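PDB 3I8S: Fe(2+) transporter FeoB from Escherichia coli, which takes up ferrous iron across the inner membrane in a GTP-driven process, probably coupling GTP binding to channel opening. Local coordinates for residues A[42-47]-A[51-56]; A[208-213]-A[246-251]; A[132-137]-A[143-148]; A[182-187]-A[227-232]. All blocks are in the same frame, centred on the assembly; numbering follows the deposited sequence. Where two conformers were deposited one is given.

Contact 1: residues A[42-47]-A[51-56]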
loop_
_atom_site.group_PDB
_atom_site.type_symbol
_atom_site.label_atom_id
_atom_site.label_comp_id
_atom_site.label_asym_id
_atom_site.label_seq_id
_atom_site.Cartn_x
_atom_site.Cartn_y
_atom_site.Cartn_z
ATOM N N GLU A 42 13.559 -9.279 9.291
ATOM C CA GLU A 42 12.315 -9.483 9.993
ATOM C C GLU A 42 12.586 -9.622 11.463
ATOM O O GLU A 42 13.733 -9.797 11.868
ATOM C CB GLU A 42 11.506 -10.630 9.392
ATOM C CG GLU A 42 12.024 -11.963 9.472
ATOM C CD GLU A 42 11.031 -12.938 8.797
ATOM O OE1 GLU A 42 10.687 -12.741 7.593
ATOM O OE2 GLU A 42 10.625 -13.892 9.472
ATOM N N GLY A 43 11.554 -9.432 12.262
ATOM C CA GLY A 43 11.699 -9.434 13.697
ATOM C C GLY A 43 10.423 -9.781 14.384
ATOM O O GLY A 43 9.399 -10.030 13.741
ATOM N N GLN A 44 10.475 -9.827 15.697
ATOM C CA GLN A 44 9.326 -10.234 16.483
ATOM C C GLN A 44 8.978 -9.190 17.503
ATOM O O GLN A 44 9.849 -8.497 18.020
ATOM C CB GLN A 44 9.589 -11.555 17.219
ATOM C CG GLN A 44 10.039 -12.671 16.331
ATOM C CD GLN A 44 8.992 -13.716 16.123
ATOM O OE1 GLN A 44 8.589 -14.401 17.074
ATOM N NE2 GLN A 44 8.578 -13.902 14.871
ATOM N N PHE A 45 7.697 -9.129 17.845
ATOM C CA PHE A 45 7.238 -8.331 18.983
ATOM C C PHE A 45 5.857 -8.799 19.353
ATOM O O PHE A 45 5.216 -9.594 18.628
ATOM C CB PHE A 45 7.231 -6.811 18.712
ATOM C CG PHE A 45 6.175 -6.342 17.768
ATOM C CD1 PHE A 45 6.444 -6.259 16.410
ATOM C CD2 PHE A 45 4.943 -5.889 18.234
ATOM C CE1 PHE A 45 5.482 -5.808 15.526
ATOM C CE2 PHE A 45 3.982 -5.427 17.377
ATOM C CZ PHE A 45 4.245 -5.392 15.999
ATOM N N SER A 46 5.411 -8.311 20.495
ATOM C CA SER A 46 4.120 -8.736 21.016
ATOM C C SER A 46 3.259 -7.528 21.323
ATOM O O SER A 46 3.758 -6.415 21.587
ATOM C CB SER A 46 4.260 -9.655 22.222
ATOM O OG SER A 46 4.890 -9.024 23.323
ATOM N N THR A 47 1.965 -7.752 21.211
ATOM C CA THR A 47 0.945 -6.815 21.609
ATOM C C THR A 47 0.213 -7.417 22.824
ATOM O O THR A 47 0.560 -8.514 23.297
ATOM C CB THR A 47 -0.020 -6.579 20.474
ATOM O OG1 THR A 47 -0.722 -7.792 20.171
ATOM C CG2 THR A 47 0.680 -6.023 19.191
ATOM N N GLN A 51 1.305 -12.430 19.211
ATOM C CA GLN A 51 2.708 -12.593 18.892
ATOM C C GLN A 51 2.861 -12.310 17.420
ATOM O O GLN A 51 2.213 -12.949 16.582
ATOM C CB GLN A 51 3.146 -14.034 19.221
ATOM C CG GLN A 51 3.132 -14.304 20.681
ATOM C CD GLN A 51 3.920 -13.260 21.424
ATOM O OE1 GLN A 51 4.995 -12.821 20.967
ATOM N NE2 GLN A 51 3.378 -12.810 22.546
ATOM N N VAL A 52 3.687 -11.315 17.092
ATOM C CA VAL A 52 3.831 -10.808 15.733
ATOM C C VAL A 52 5.219 -11.073 15.118
ATOM O O VAL A 52 6.254 -10.964 15.783
ATOM C CB VAL A 52 3.579 -9.262 15.679
ATOM C CG1 VAL A 52 3.864 -8.683 14.241
ATOM C CG2 VAL A 52 2.151 -8.913 16.184
ATOM N N THR A 53 5.199 -11.479 13.856
ATOM C CA THR A 53 6.374 -11.450 12.992
ATOM C C THR A 53 6.178 -10.272 12.086
ATOM O O THR A 53 5.175 -10.198 11.370
ATOM C CB THR A 53 6.536 -12.732 12.134
ATOM O OG1 THR A 53 6.732 -13.869 13.005
ATOM C CG2 THR A 53 7.731 -12.618 11.194
ATOM N N LEU A 54 7.164 -9.387 12.092
ATOM C CA LEU A 54 7.193 -8.168 11.291
ATOM C C LEU A 54 8.256 -8.292 10.218
ATOM O O LEU A 54 9.430 -8.447 10.516
ATOM C CB LEU A 54 7.510 -6.961 12.197
ATOM C CG LEU A 54 7.413 -5.573 11.603
ATOM C CD1 LEU A 54 5.943 -5.336 11.194
ATOM C CD2 LEU A 54 8.014 -4.507 12.614
ATOM N N VAL A 55 7.830 -8.232 8.971
ATOM C CA VAL A 55 8.688 -8.348 7.806
ATOM C C VAL A 55 8.887 -6.964 7.208
ATOM O O VAL A 55 7.914 -6.283 6.802
ATOM C CB VAL A 55 8.062 -9.317 6.745
ATOM C CG1 VAL A 55 8.990 -9.404 5.529
ATOM C CG2 VAL A 55 7.793 -10.686 7.359
ATOM N N ASP A 56 10.119 -6.515 7.197
ATOM C CA ASP A 56 10.433 -5.166 6.727
ATOM C C ASP A 56 10.551 -5.194 5.212
ATOM O O ASP A 56 11.484 -5.806 4.687
ATOM C CB ASP A 56 11.755 -4.704 7.326
ATOM C CG ASP A 56 12.131 -3.269 6.899
ATOM O OD1 ASP A 56 11.255 -2.421 6.684
ATOM O OD2 ASP A 56 13.329 -3.028 6.844
#

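Contact 2: residues A[208-213]-A[246-251]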
loop_
_atom_site.group_PDB
_atom_site.type_symbol
_atom_site.label_atom_id
_atom_site.label_comp_id
_atom_site.label_asym_id
_atom_site.label_seq_id
_atom_site.Cartn_x
_atom_site.Cartn_y
_atom_site.Cartn_z
ATOM N N MET A 208 -2.144 -4.112 -15.755
ATOM C CA MET A 208 -1.739 -4.570 -17.087
ATOM C C MET A 208 -2.130 -3.531 -18.156
ATOM O O MET A 208 -1.372 -3.262 -19.092
ATOM C CB MET A 208 -2.398 -5.911 -17.419
ATOM C CG MET A 208 -1.933 -7.116 -16.596
ATOM S SD MET A 208 -2.982 -8.549 -16.962
ATOM C CE MET A 208 -2.502 -8.842 -18.641
ATOM N N LEU A 209 -3.311 -2.974 -18.018
ATOM C CA LEU A 209 -3.765 -1.903 -18.924
ATOM C C LEU A 209 -2.875 -0.645 -18.829
ATOM O O LEU A 209 -2.676 0.049 -19.818
ATOM C CB LEU A 209 -5.212 -1.525 -18.612
ATOM C CG LEU A 209 -6.252 -2.637 -18.825
ATOM C CD1 LEU A 209 -7.621 -2.279 -18.210
ATOM C CD2 LEU A 209 -6.376 -2.952 -20.307
ATOM N N GLU A 210 -2.366 -0.358 -17.638
ATOM C CA GLU A 210 -1.428 0.729 -17.440
ATOM C C GLU A 210 -0.057 0.459 -18.085
ATOM O O GLU A 210 0.710 1.394 -18.300
ATOM C CB GLU A 210 -1.311 1.079 -15.940
ATOM C CG GLU A 210 -0.669 2.430 -15.723
ATOM C CD GLU A 210 -0.495 2.789 -14.263
ATOM O OE1 GLU A 210 -0.386 1.857 -13.417
ATOM O OE2 GLU A 210 -0.476 4.029 -13.982
ATOM N N GLY A 211 0.228 -0.807 -18.422
ATOM C CA GLY A 211 1.487 -1.239 -19.018
ATOM C C GLY A 211 2.472 -1.901 -18.068
ATOM O O GLY A 211 3.640 -2.027 -18.396
ATOM N N ASP A 212 2.023 -2.301 -16.883
ATOM C CA ASP A 212 2.895 -2.968 -15.906
ATOM C C ASP A 212 3.223 -4.375 -16.420
ATOM O O ASP A 212 2.343 -5.211 -16.526
ATOM C CB ASP A 212 2.170 -3.037 -14.566
ATOM C CG ASP A 212 2.984 -3.638 -13.451
ATOM O OD1 ASP A 212 3.690 -4.623 -13.654
ATOM O OD2 ASP A 212 2.812 -3.158 -12.304
ATOM N N ILE A 213 4.477 -4.628 -16.707
ATOM C CA ILE A 213 4.881 -5.916 -17.313
ATOM C C ILE A 213 4.811 -7.082 -16.339
ATOM O O ILE A 213 4.407 -8.204 -16.717
ATOM C CB ILE A 213 6.282 -5.851 -17.950
ATOM C CG1 ILE A 213 6.424 -4.626 -18.867
ATOM C CG2 ILE A 213 6.561 -7.127 -18.754
ATOM C CD1 ILE A 213 5.421 -4.571 -19.967
ATOM N N ASP A 246 -4.097 9.312 -13.880
ATOM C CA ASP A 246 -4.711 10.601 -13.575
ATOM C C ASP A 246 -5.839 10.405 -12.538
ATOM O O ASP A 246 -5.967 11.195 -11.609
ATOM C CB ASP A 246 -5.228 11.296 -14.858
ATOM C CG ASP A 246 -4.123 12.077 -15.617
ATOM O OD1 ASP A 246 -3.063 12.388 -15.025
ATOM O OD2 ASP A 246 -4.321 12.412 -16.815
ATOM N N ALA A 247 -6.621 9.332 -12.682
ATOM C CA ALA A 247 -7.670 9.005 -11.689
ATOM C C ALA A 247 -7.040 8.893 -10.286
ATOM O O ALA A 247 -7.563 9.424 -9.311
ATOM C CB ALA A 247 -8.410 7.713 -12.047
ATOM N N ARG A 248 -5.897 8.212 -10.201
ATOM C CA ARG A 248 -5.205 8.043 -8.909
ATOM C C ARG A 248 -4.756 9.352 -8.326
ATOM O O ARG A 248 -5.061 9.657 -7.175
ATOM C CB ARG A 248 -4.026 7.066 -9.035
ATOM C CG ARG A 248 -4.497 5.679 -9.316
ATOM C CD ARG A 248 -3.362 4.746 -9.777
ATOM N NE ARG A 248 -3.897 3.437 -10.096
ATOM C CZ ARG A 248 -3.178 2.473 -10.671
ATOM N NH1 ARG A 248 -1.913 2.694 -10.985
ATOM N NH2 ARG A 248 -3.729 1.302 -10.924
ATOM N N TYR A 249 -4.085 10.168 -9.124
ATOM C CA TYR A 249 -3.632 11.447 -8.628
ATOM C C TYR A 249 -4.802 12.383 -8.265
ATOM O O TYR A 249 -4.734 13.121 -7.274
ATOM C CB TYR A 249 -2.630 12.040 -9.608
ATOM C CG TYR A 249 -1.282 11.262 -9.591
ATOM C CD1 TYR A 249 -0.462 11.278 -8.463
ATOM C CD2 TYR A 249 -0.860 10.503 -10.674
ATOM C CE1 TYR A 249 0.776 10.590 -8.428
ATOM C CE2 TYR A 249 0.377 9.815 -10.661
ATOM C CZ TYR A 249 1.200 9.859 -9.531
ATOM O OH TYR A 249 2.424 9.157 -9.502
ATOM N N GLN A 250 -5.887 12.341 -9.039
ATOM C CA GLN A 250 -7.078 13.153 -8.734
ATOM C C GLN A 250 -7.602 12.801 -7.347
ATOM O O GLN A 250 -7.952 13.666 -6.525
ATOM C CB GLN A 250 -8.214 12.899 -9.737
ATOM C CG GLN A 250 -9.444 13.799 -9.471
ATOM C CD GLN A 250 -10.727 13.339 -10.169
ATOM O OE1 GLN A 250 -11.646 14.132 -10.385
ATOM N NE2 GLN A 250 -10.807 12.063 -10.474
ATOM N N CYS A 251 -7.694 11.504 -7.099
ATOM C CA CYS A 251 -8.183 10.983 -5.847
ATOM C C CYS A 251 -7.349 11.495 -4.658
ATOM O O CYS A 251 -7.882 12.016 -3.650
ATOM C CB CYS A 251 -8.158 9.465 -5.895
ATOM S SG CYS A 251 -8.619 8.738 -4.332
#

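Contact 3: residues A[132-137]-A[143-148]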
loop_
_atom_site.group_PDB
_atom_site.type_symbol
_atom_site.label_atom_id
_atom_site.label_comp_id
_atom_site.label_asym_id
_atom_site.label_seq_id
_atom_site.Cartn_x
_atom_site.Cartn_y
_atom_site.Cartn_z
ATOM N N ILE A 132 -2.362 17.696 9.819
ATOM C CA ILE A 132 -3.130 16.625 9.180
ATOM C C ILE A 132 -4.374 16.304 10.032
ATOM O O ILE A 132 -4.264 16.020 11.251
ATOM C CB ILE A 132 -2.314 15.334 9.013
ATOM C CG1 ILE A 132 -1.027 15.582 8.193
ATOM C CG2 ILE A 132 -3.134 14.257 8.303
ATOM C CD1 ILE A 132 -1.237 16.242 6.890
ATOM N N GLU A 133 -5.543 16.346 9.388
ATOM C CA GLU A 133 -6.781 15.916 10.013
ATOM C C GLU A 133 -6.850 14.399 9.962
ATOM O O GLU A 133 -7.184 13.798 8.924
ATOM C CB GLU A 133 -7.968 16.456 9.269
ATOM C CG GLU A 133 -8.291 17.866 9.549
ATOM C CD GLU A 133 -9.736 18.136 9.205
ATOM O OE1 GLU A 133 -10.193 17.536 8.194
ATOM O OE2 GLU A 133 -10.415 18.894 9.942
ATOM N N ILE A 134 -6.519 13.777 11.077
ATOM C CA ILE A 134 -6.256 12.337 11.059
ATOM C C ILE A 134 -7.529 11.525 10.767
ATOM O O ILE A 134 -7.539 10.591 9.924
ATOM C CB ILE A 134 -5.590 11.912 12.383
ATOM C CG1 ILE A 134 -4.132 12.390 12.402
ATOM C CG2 ILE A 134 -5.612 10.416 12.568
ATOM C CD1 ILE A 134 -3.686 12.666 13.783
ATOM N N ASP A 135 -8.611 11.872 11.444
ATOM C CA ASP A 135 -9.864 11.135 11.208
ATOM C C ASP A 135 -10.467 11.355 9.840
ATOM O O ASP A 135 -11.034 10.426 9.260
ATOM C CB ASP A 135 -10.887 11.420 12.297
ATOM C CG ASP A 135 -11.133 10.218 13.127
ATOM O OD1 ASP A 135 -10.168 9.416 13.193
ATOM O OD2 ASP A 135 -12.270 10.046 13.632
ATOM N N ALA A 136 -10.354 12.577 9.324
ATOM C CA ALA A 136 -10.722 12.857 7.956
ATOM C C ALA A 136 -9.944 11.955 6.960
ATOM O O ALA A 136 -10.498 11.427 5.993
ATOM C CB ALA A 136 -10.495 14.344 7.625
ATOM N N LEU A 137 -8.649 11.778 7.195
ATOM C CA LEU A 137 -7.875 10.880 6.355
ATOM C C LEU A 137 -8.331 9.404 6.493
ATOM O O LEU A 137 -8.516 8.709 5.489
ATOM C CB LEU A 137 -6.396 10.971 6.723
ATOM C CG LEU A 137 -5.456 10.190 5.854
ATOM C CD1 LEU A 137 -5.581 10.401 4.391
ATOM C CD2 LEU A 137 -4.012 10.494 6.339
ATOM N N CYS A 143 -9.238 2.911 6.403
ATOM C CA CYS A 143 -8.398 2.181 7.317
ATOM C C CYS A 143 -7.926 3.103 8.443
ATOM O O CYS A 143 -7.960 4.345 8.300
ATOM C CB CYS A 143 -7.216 1.532 6.582
ATOM S SG CYS A 143 -5.956 2.690 6.015
ATOM N N PRO A 144 -7.530 2.504 9.600
ATOM C CA PRO A 144 -7.004 3.270 10.713
ATOM C C PRO A 144 -5.787 4.116 10.337
ATOM O O PRO A 144 -4.928 3.705 9.536
ATOM C CB PRO A 144 -6.580 2.190 11.711
ATOM C CG PRO A 144 -7.317 0.948 11.314
ATOM C CD PRO A 144 -7.560 1.054 9.885
ATOM N N VAL A 145 -5.715 5.292 10.911
ATOM C CA VAL A 145 -4.564 6.174 10.735
ATOM C C VAL A 145 -4.100 6.513 12.137
ATOM O O VAL A 145 -4.856 7.141 12.920
ATOM C CB VAL A 145 -4.904 7.460 9.928
ATOM C CG1 VAL A 145 -3.713 8.467 9.929
ATOM C CG2 VAL A 145 -5.327 7.094 8.462
ATOM N N ILE A 146 -2.905 6.036 12.477
ATOM C CA ILE A 146 -2.367 6.167 13.813
ATOM C C ILE A 146 -1.197 7.150 13.787
ATOM O O ILE A 146 -0.177 6.903 13.158
ATOM C CB ILE A 146 -1.862 4.782 14.371
ATOM C CG1 ILE A 146 -2.948 3.719 14.264
ATOM C CG2 ILE A 146 -1.325 4.933 15.762
ATOM C CD1 ILE A 146 -4.215 4.036 14.845
ATOM N N PRO A 147 -1.314 8.243 14.516
ATOM C CA PRO A 147 -0.186 9.194 14.566
ATOM C C PRO A 147 0.959 8.697 15.458
ATOM O O PRO A 147 0.732 8.383 16.638
ATOM C CB PRO A 147 -0.821 10.431 15.142
ATOM C CG PRO A 147 -1.982 9.994 15.903
ATOM C CD PRO A 147 -2.452 8.688 15.326
ATOM N N LEU A 148 2.178 8.632 14.907
ATOM C CA LEU A 148 3.297 8.087 15.654
ATOM C C LEU A 148 3.980 9.140 16.477
ATOM O O LEU A 148 5.041 9.681 16.136
ATOM C CB LEU A 148 4.285 7.332 14.769
ATOM C CG LEU A 148 3.934 5.950 14.233
ATOM C CD1 LEU A 148 5.198 5.432 13.489
ATOM C CD2 LEU A 148 3.455 4.996 15.323
#

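Contact 4: residues A[182-187]-A[227-232]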
loop_
_atom_site.group_PDB
_atom_site.type_symbol
_atom_site.label_atom_id
_atom_site.label_comp_id
_atom_site.label_asym_id
_atom_site.label_seq_id
_atom_site.Cartn_x
_atom_site.Cartn_y
_atom_site.Cartn_z
ATOM N N LEU A 182 -12.650 0.059 -16.072
ATOM C CA LEU A 182 -13.147 -0.933 -15.122
ATOM C C LEU A 182 -13.693 -2.153 -15.854
ATOM O O LEU A 182 -13.417 -3.278 -15.428
ATOM C CB LEU A 182 -14.227 -0.340 -14.246
ATOM C CG LEU A 182 -13.775 0.739 -13.257
ATOM C CD1 LEU A 182 -15.034 1.220 -12.563
ATOM C CD2 LEU A 182 -12.718 0.230 -12.254
ATOM N N ASN A 183 -14.451 -1.918 -16.925
ATOM C CA ASN A 183 -15.029 -2.999 -17.759
ATOM C C ASN A 183 -13.954 -3.921 -18.311
ATOM O O ASN A 183 -14.058 -5.169 -18.206
ATOM C CB ASN A 183 -15.845 -2.445 -18.923
ATOM C CG ASN A 183 -17.184 -1.847 -18.496
ATOM O OD1 ASN A 183 -17.631 -1.997 -17.356
ATOM N ND2 ASN A 183 -17.819 -1.156 -19.416
ATOM N N GLU A 184 -12.930 -3.330 -18.915
ATOM C CA GLU A 184 -11.802 -4.136 -19.480
ATOM C C GLU A 184 -10.988 -4.851 -18.414
ATOM O O GLU A 184 -10.588 -6.019 -18.606
ATOM C CB GLU A 184 -10.883 -3.265 -20.339
ATOM C CG GLU A 184 -11.594 -2.639 -21.561
ATOM C CD GLU A 184 -11.978 -3.646 -22.658
ATOM O OE1 GLU A 184 -11.603 -4.841 -22.606
ATOM O OE2 GLU A 184 -12.668 -3.236 -23.572
ATOM N N ALA A 185 -10.720 -4.162 -17.296
ATOM C CA ALA A 185 -9.985 -4.759 -16.188
ATOM C C ALA A 185 -10.748 -5.964 -15.667
ATOM O O ALA A 185 -10.156 -7.004 -15.430
ATOM C CB ALA A 185 -9.733 -3.741 -15.058
ATOM N N ASP A 186 -12.062 -5.839 -15.546
ATOM C CA ASP A 186 -12.884 -6.929 -15.067
ATOM C C ASP A 186 -12.922 -8.095 -16.061
ATOM O O ASP A 186 -12.845 -9.259 -15.667
ATOM C CB ASP A 186 -14.299 -6.458 -14.754
ATOM C CG ASP A 186 -15.135 -7.548 -14.101
ATOM O OD1 ASP A 186 -16.249 -7.818 -14.615
ATOM O OD2 ASP A 186 -14.662 -8.151 -13.088
ATOM N N SER A 187 -13.016 -7.804 -17.348
ATOM C CA SER A 187 -12.916 -8.886 -18.347
ATOM C C SER A 187 -11.573 -9.620 -18.290
ATOM O O SER A 187 -11.528 -10.824 -18.483
ATOM C CB SER A 187 -13.172 -8.378 -19.747
ATOM O OG SER A 187 -14.510 -7.957 -19.821
ATOM N N ASP A 227 -3.824 -7.129 -25.591
ATOM C CA ASP A 227 -3.756 -6.307 -26.816
ATOM C C ASP A 227 -5.139 -5.915 -27.365
ATOM O O ASP A 227 -5.348 -4.768 -27.787
ATOM C CB ASP A 227 -2.934 -7.014 -27.918
ATOM C CG ASP A 227 -1.436 -7.035 -27.604
ATOM O OD1 ASP A 227 -1.051 -6.465 -26.546
ATOM O OD2 ASP A 227 -0.652 -7.605 -28.418
ATOM N N ALA A 228 -6.069 -6.871 -27.358
ATOM C CA ALA A 228 -7.422 -6.614 -27.821
ATOM C C ALA A 228 -8.094 -5.621 -26.907
ATOM O O ALA A 228 -8.773 -4.696 -27.391
ATOM C CB ALA A 228 -8.223 -7.897 -27.908
ATOM N N ALA A 229 -7.858 -5.759 -25.594
ATOM C CA ALA A 229 -8.426 -4.825 -24.618
ATOM C C ALA A 229 -7.884 -3.405 -24.836
ATOM O O ALA A 229 -8.651 -2.447 -24.860
ATOM C CB ALA A 229 -8.140 -5.274 -23.184
ATOM N N LEU A 230 -6.568 -3.280 -25.014
ATOM C CA LEU A 230 -5.986 -1.957 -25.246
ATOM C C LEU A 230 -6.459 -1.294 -26.520
ATOM O O LEU A 230 -6.627 -0.079 -26.540
ATOM C CB LEU A 230 -4.465 -1.973 -25.218
ATOM C CG LEU A 230 -3.903 -2.121 -23.815
ATOM C CD1 LEU A 230 -2.441 -2.607 -23.934
ATOM C CD2 LEU A 230 -4.022 -0.768 -23.035
ATOM N N ALA A 231 -6.701 -2.079 -27.562
ATOM C CA ALA A 231 -7.195 -1.575 -28.839
ATOM C C ALA A 231 -8.567 -0.936 -28.687
ATOM O O ALA A 231 -8.795 0.199 -29.127
ATOM C CB ALA A 231 -7.246 -2.690 -29.872
ATOM N N ARG A 232 -9.465 -1.648 -28.016
ATOM C CA ARG A 232 -10.766 -1.106 -27.684
ATOM C C ARG A 232 -10.649 0.214 -26.897
ATOM O O ARG A 232 -11.310 1.225 -27.221
ATOM C CB ARG A 232 -11.571 -2.133 -26.899
ATOM C CG ARG A 232 -11.964 -3.332 -27.730
ATOM C CD ARG A 232 -13.051 -4.160 -27.065
ATOM N NE ARG A 232 -12.525 -4.912 -25.926
ATOM C CZ ARG A 232 -11.874 -6.075 -26.018
ATOM N NH1 ARG A 232 -11.645 -6.661 -27.188
ATOM N NH2 ARG A 232 -11.433 -6.664 -24.930
#

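Contact 1: residues A[42-47]-A[51-56]
Phe45 and Val52 face each other in a hydrogen-bonded pair of this antiparallel hairpin. Their side chains run alongside, and Val52 CB sits over the face of the Phe45 ring, 4.0 Å from its centroid, in a CH-pi contact. Phe45 CG lies between the backbone N and the carbonyl carbon (chi1 71°), which turns the ring in over the valine. Val52 CG1 meets Phe45 CE1 at 3.5 Å, while Leu54 CB approaches the ring edge. The pairs Phe45-Val52 and Gly43-Leu54 each carry two backbone bonds, such as Val52 N to Phe45 O at 2.8 Å. On the other face of the sheet, with Gln44 and Thr53, the Glu42 carboxylate lies against methyls. Its OE1 is 3.6 Å from Val55 CG2, and its OE2 is 3.6 Å from Thr53 CG2. Salt bridges to Arg40 and Arg29 hold these two oxygens. The hairpin belongs to the G domain of this cytosolic N-terminal part of the transporter. Strand 51-56 ends at Asp56, of the predicted GTP-binding run Asp56 to Gly59. Strand 28-32 continues the sheet beyond 39-46, and strand 4-10 beyond 51-56. Helix 154-164 packs on Phe45, and helix 16-24 on Leu54.

Contact 2: residues A[208-213]-A[246-251]
Arg248 NH1 is gripped by Glu210 OE1 at 3.0 Å and by the hydroxyl of Tyr103. The first of these is a salt bridge within the FeoB cytosolic helical domain. It joins the C-terminal end of helix 198-210 to the middle of helix 240-259. A Schellman motif closes the first helix at Gly211, whose N bonds back to Met208 O at 3.0 Å. The positive phi of Gly211 (101°) would jam a side chain against the preceding carbonyl.

The two segments stand well apart. Their closest CA atoms, of Glu210 and Asp246, are 11.1 Å from each other, and two long side chains span the distance between the segments. Both side chains are extended, and only their charged ends meet. The carboxylate and guanidinium planes stand 80° apart. The nitrogen comes to OE1 from above the carboxylate plane, and the N-H is well bent from the acceptor (131°). This is therefore a single-point bridge, not a two-pronged one. An alanine in place of Glu210 is likely to leave Arg248 NH1 without this counter-charge, with the hydroxyl of Tyr103 still beside it.

Arg248 is buried, and other groups fix its guanidinium. Its NE bonds to Tyr177 OH, and Tyr103 belongs to helix 98-111 of the G domain. The arginine thus also ties the helical domain to the GTPase part. Asp212 is the N-cap of helix 213-218. Gln207 links the two polar clusters: its OE1 takes Arg248 NH2, and its NE2 goes to Asp212 OD2.

Contact 3: residues A[132-137]-A[143-148]
Ile134 lies obliquely across Val145 and at about a right angle to Pro147. Its two branches share the work. CG2 is turned to the valine, 3.8 Å from Val145 CG1. The longer branch carries CD1 on to Pro147, reaching its CG at 3.8 Å. The torsions divide the branches in this way: CG2 is opposite the backbone N, while CG1 is opposite the carbonyl carbon (chi1 -74°). Leu137, one turn further along helix 134-141, crosses Val145 at nearly a right angle. Its CG touches Val145 CG2 at 4.1 Å, and its CD2 is at the same distance from Val145 CG1. The valine methyls therefore meet both residues of the helix.

The contact joins helix 134-141 to strand 145-147, an outermost strand of the G-domain sheet. The helix starts just after Glu133, its N-cap residue, whose O receives Leu137 N. Ile134 CG2 also presses on the strand backbone, 3.4 Å from Val145 O. An alanine at Ile134 would lack CG2 and CD1, which would probably open a gap against Val145 and take away the contact on Pro147 CG.

On the other side of the strand, Ile146 packs on helix 154-164. Strand 115-120 pairs with it through backbone bonds. Leu137 also touches Ile255 and Val259 of helix 240-259. Pro147 lies close to Leu122 and Val149, both of the GTP site. Val149 lies at about the start of the G5 loop, which mediates fast GDP release. A hydrogen bond between Ser138 OG and Cys143 O ties the same helix to segment 143-148. The four side chains themselves meet through apolar groups, so shape rather than directed bonds sets their fit.

Contact 4: residues A[182-187]-A[227-232]
Glu184 and Arg232 form a two-pronged salt bridge between helix 179-191 and helix 226-236. Arg232 offers its side, NE and NH2, one nitrogen to each carboxylate oxygen. NE meets Glu184 OE2 at 2.9 Å, and NH2 meets Glu184 OE1 at 3.0 Å. Both oxygens are met on their syn side. The two flat groups are turned only 29° apart, close to a shared plane.

The tight part surrounds the glutamate, which is buried. Its chain bends at chi2 (-70°), and OE1 comes to 3.5 Å from Ala229 CB. The small alanine is consistent with the close approach of the helices, with CA atoms of Glu184 and Ala229 6.2 Å apart. Leu209 of helix 198-210 packs against both residues.

The looser part is the solvent side, where Arg232 is exposed. Its chain turns back at chi3 (-73°), laying one guanidinium face over its own helix, near Ala228 O and Ala229 CA. Two bonds and this face contact restrict how the group can turn.

Both helices belong to the cytosolic helical domain, away from the GTP site. The arginine pairs both oxygens of a buried acid, which would probably favour the charged form of Glu184.

In the fold
Contacts 1 and 3 reach the same G-domain sheet, with centres about 23 Å apart. Contact 1 pairs two strands through backbone bonds, and contact 3 packs a helix on an edge strand through apolar groups. Contacts 2 and 4 lie in the helical domain and rest on glutamate-arginine pairs, with the arginine buried in one and the glutamate in the other. Contacts 1, 2 and 3 are partly buried. Contact 4 is mostly buried, with Arg232 at its exposed margin, although its centre lies farther from the chain centre than that of contact 2. These two contacts touch: Leu209 CD1 lies 4.0 Å from Glu184 CB. Their segments alternate along the chain.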